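Local coordinates for protein putative NAD(P)H nitroreductase ydfN (Bacillus subtilis, PDB 3BEM) that is a putative FMN-dependent, homodimeric NAD(P)H nitroreductase that may contribute to the degradation of aromatic compounds, at residues Q97-A102 with F130-G135. The protein carries 3 engineered substitutions. Numbering follows the deposited sequence.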
loop_
_atom_site.group_PDB
_atom_site.type_symbol
_atom_site.label_atom_id
_atom_site.label_comp_id
_atom_site.label_asym_id
_atom_site.label_seq_id
_atom_site.Cartn_x
_atom_site.Cartn_y
_atom_site.Cartn_z
ATOM N N GLN B 97 -7.388 -12.350 -11.166
ATOM C CA GLN B 97 -7.793 -12.289 -12.599
ATOM C C GLN B 97 -8.243 -10.881 -13.017
ATOM O O GLN B 97 -9.037 -10.717 -13.951
ATOM C CB GLN B 97 -8.922 -13.312 -12.863
ATOM C CG GLN B 97 -8.534 -14.725 -12.516
ATOM C CD GLN B 97 -7.275 -15.187 -13.256
ATOM O OE1 GLN B 97 -6.360 -15.740 -12.657
ATOM N NE2 GLN B 97 -7.222 -14.934 -14.553
ATOM N N ALA B 98 -7.727 -9.853 -12.308
ATOM C CA ALA B 98 -8.125 -8.440 -12.574
ATOM C C ALA B 98 -7.976 -8.070 -14.046
ATOM O O ALA B 98 -8.773 -7.329 -14.594
ATOM C CB ALA B 98 -7.293 -7.459 -11.714
ATOM N N TYR B 99 -6.956 -8.607 -14.695
ATOM C CA TYR B 99 -6.655 -8.203 -16.037
ATOM C C TYR B 99 -7.759 -8.548 -17.025
ATOM O O TYR B 99 -7.865 -7.928 -18.076
ATOM C CB TYR B 99 -5.351 -8.843 -16.475
ATOM C CG TYR B 99 -5.427 -10.339 -16.630
ATOM C CD1 TYR B 99 -5.241 -11.182 -15.534
ATOM C CD2 TYR B 99 -5.714 -10.922 -17.857
ATOM C CE1 TYR B 99 -5.316 -12.546 -15.670
ATOM C CE2 TYR B 99 -5.803 -12.296 -17.987
ATOM C CZ TYR B 99 -5.584 -13.091 -16.881
ATOM O OH TYR B 99 -5.682 -14.448 -17.015
ATOM N N GLN B 100 -8.567 -9.554 -16.687
ATOM C CA GLN B 100 -9.733 -9.926 -17.527
ATOM C C GLN B 100 -10.759 -8.836 -17.679
ATOM O O GLN B 100 -11.599 -8.908 -18.576
ATOM C CB GLN B 100 -10.427 -11.192 -17.003
ATOM C CG GLN B 100 -9.565 -12.421 -17.200
ATOM C CD GLN B 100 -10.032 -13.675 -16.440
ATOM O OE1 GLN B 100 -9.410 -14.727 -16.557
ATOM N NE2 GLN B 100 -11.109 -13.567 -15.665
ATOM N N GLN B 101 -10.742 -7.822 -16.819
ATOM C CA GLN B 101 -11.692 -6.717 -16.976
ATOM C C GLN B 101 -11.117 -5.543 -17.760
ATOM O O GLN B 101 -11.716 -4.493 -17.806
ATOM C CB GLN B 101 -12.175 -6.207 -15.639
ATOM C CG GLN B 101 -12.755 -7.247 -14.708
ATOM C CD GLN B 101 -13.283 -6.623 -13.426
ATOM O OE1 GLN B 101 -13.705 -5.457 -13.410
ATOM N NE2 GLN B 101 -13.270 -7.396 -12.343
ATOM N N ALA B 102 -9.935 -5.694 -18.341
ATOM C CA ALA B 102 -9.372 -4.614 -19.167
ATOM C C ALA B 102 -10.356 -4.165 -20.274
ATOM O O ALA B 102 -10.610 -2.985 -20.442
ATOM C CB ALA B 102 -8.023 -5.038 -19.784
ATOM N N PHE B 130 0.536 -8.464 -20.831
ATOM C CA PHE B 130 1.470 -8.155 -19.741
ATOM C C PHE B 130 1.303 -9.172 -18.586
ATOM O O PHE B 130 2.274 -9.745 -18.104
ATOM C CB PHE B 130 1.264 -6.735 -19.214
ATOM C CG PHE B 130 2.379 -6.248 -18.340
ATOM C CD1 PHE B 130 2.358 -6.466 -16.977
ATOM C CD2 PHE B 130 3.457 -5.566 -18.882
ATOM C CE1 PHE B 130 3.366 -6.016 -16.155
ATOM C CE2 PHE B 130 4.481 -5.114 -18.069
ATOM C CZ PHE B 130 4.446 -5.359 -16.702
ATOM N N TYR B 131 0.069 -9.420 -18.169
ATOM C CA TYR B 131 -0.217 -10.375 -17.131
ATOM C C TYR B 131 -0.019 -11.829 -17.564
ATOM O O TYR B 131 0.702 -12.574 -16.930
ATOM C CB TYR B 131 -1.644 -10.198 -16.583
ATOM C CG TYR B 131 -1.753 -9.016 -15.626
ATOM C CD1 TYR B 131 -1.692 -7.697 -16.094
ATOM C CD2 TYR B 131 -1.828 -9.225 -14.250
ATOM C CE1 TYR B 131 -1.789 -6.622 -15.221
ATOM C CE2 TYR B 131 -1.940 -8.132 -13.352
ATOM C CZ TYR B 131 -1.888 -6.842 -13.847
ATOM O OH TYR B 131 -1.935 -5.798 -12.951
ATOM N N GLU B 132 -0.637 -12.211 -18.662
ATOM C CA GLU B 132 -0.515 -13.605 -19.117
ATOM C C GLU B 132 0.932 -13.995 -19.432
ATOM O O GLU B 132 1.329 -15.118 -19.136
ATOM C CB GLU B 132 -1.407 -13.873 -20.337
ATOM C CG GLU B 132 -2.905 -13.700 -20.126
ATOM C CD GLU B 132 -3.595 -14.878 -19.434
ATOM O OE1 GLU B 132 -2.935 -15.648 -18.662
ATOM O OE2 GLU B 132 -4.830 -15.016 -19.672
ATOM N N ASN B 133 1.717 -13.085 -20.017
ATOM C CA ASN B 133 3.119 -13.390 -20.305
ATOM C C ASN B 133 3.937 -13.670 -19.041
ATOM O O ASN B 133 4.867 -14.456 -19.075
ATOM C CB ASN B 133 3.813 -12.285 -21.118
ATOM C CG ASN B 133 3.306 -12.194 -22.576
ATOM O OD1 ASN B 133 2.576 -13.065 -23.088
ATOM N ND2 ASN B 133 3.669 -11.102 -23.240
ATOM N N ARG B 134 3.592 -13.008 -17.941
ATOM C CA ARG B 134 4.352 -13.127 -16.708
ATOM C C ARG B 134 3.895 -14.343 -15.896
ATOM O O ARG B 134 4.715 -14.989 -15.245
ATOM C CB ARG B 134 4.292 -11.833 -15.876
ATOM C CG ARG B 134 5.061 -10.673 -16.492
ATOM C CD ARG B 134 5.399 -9.569 -15.491
ATOM N NE ARG B 134 6.412 -8.659 -16.030
ATOM C CZ ARG B 134 7.133 -7.800 -15.307
ATOM N NH1 ARG B 134 6.957 -7.699 -13.991
ATOM N NH2 ARG B 134 8.025 -7.026 -15.904
ATOM N N GLY B 135 2.608 -14.673 -15.948
ATOM C CA GLY B 135 2.108 -15.898 -15.302
ATOM C C GLY B 135 1.457 -15.758 -13.945
ATOM O O GLY B 135 1.152 -14.665 -13.494
#
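Tyr99 and Tyr131 lie alongside each other and run in opposite directions, each laying its CB over a face of the other ring. Tyr99 CB stands 3.7 Å from Tyr131 CG, and Tyr131 CB is 3.8 Å from Tyr99 CG. The planes are 17° from parallel, but the centroids are offset to 5.7 Å, so little of one ring lies over the other. Tyr99 reaches this place with CG between its backbone N and carbonyl carbon (chi1 68°), which sends the hydroxyl toward Glu132. There Tyr99 OH meets Glu132 OE2 at 2.8 Å in a weak hydrogen bond; OE2 sits at the ring's edge, near its plane, and the carboxylate plane is turned 67° from the ring. Within the nitroreductase fold, the contact joins the 3-10 turn after strand 88-95 to the C-terminal end of helix 117-134. The side chain of Tyr131 is about 7 Å from a bound FMN. Gln97 NE2 adds a weak hydrogen bond to Tyr99 OH (2.9 Å), and Lys139 NZ is hydrogen-bonded to this hydroxyl and salt-bridged to Glu132 OE1. An alanine in place of Tyr99 keeps the CB, but losing the ring would probably open a gap beside Tyr131 CB and leave Gln97, Glu132 and Lys139 without their shared hydroxyl. At its far end, Tyr131 OH is hydrogen-bonded to His58.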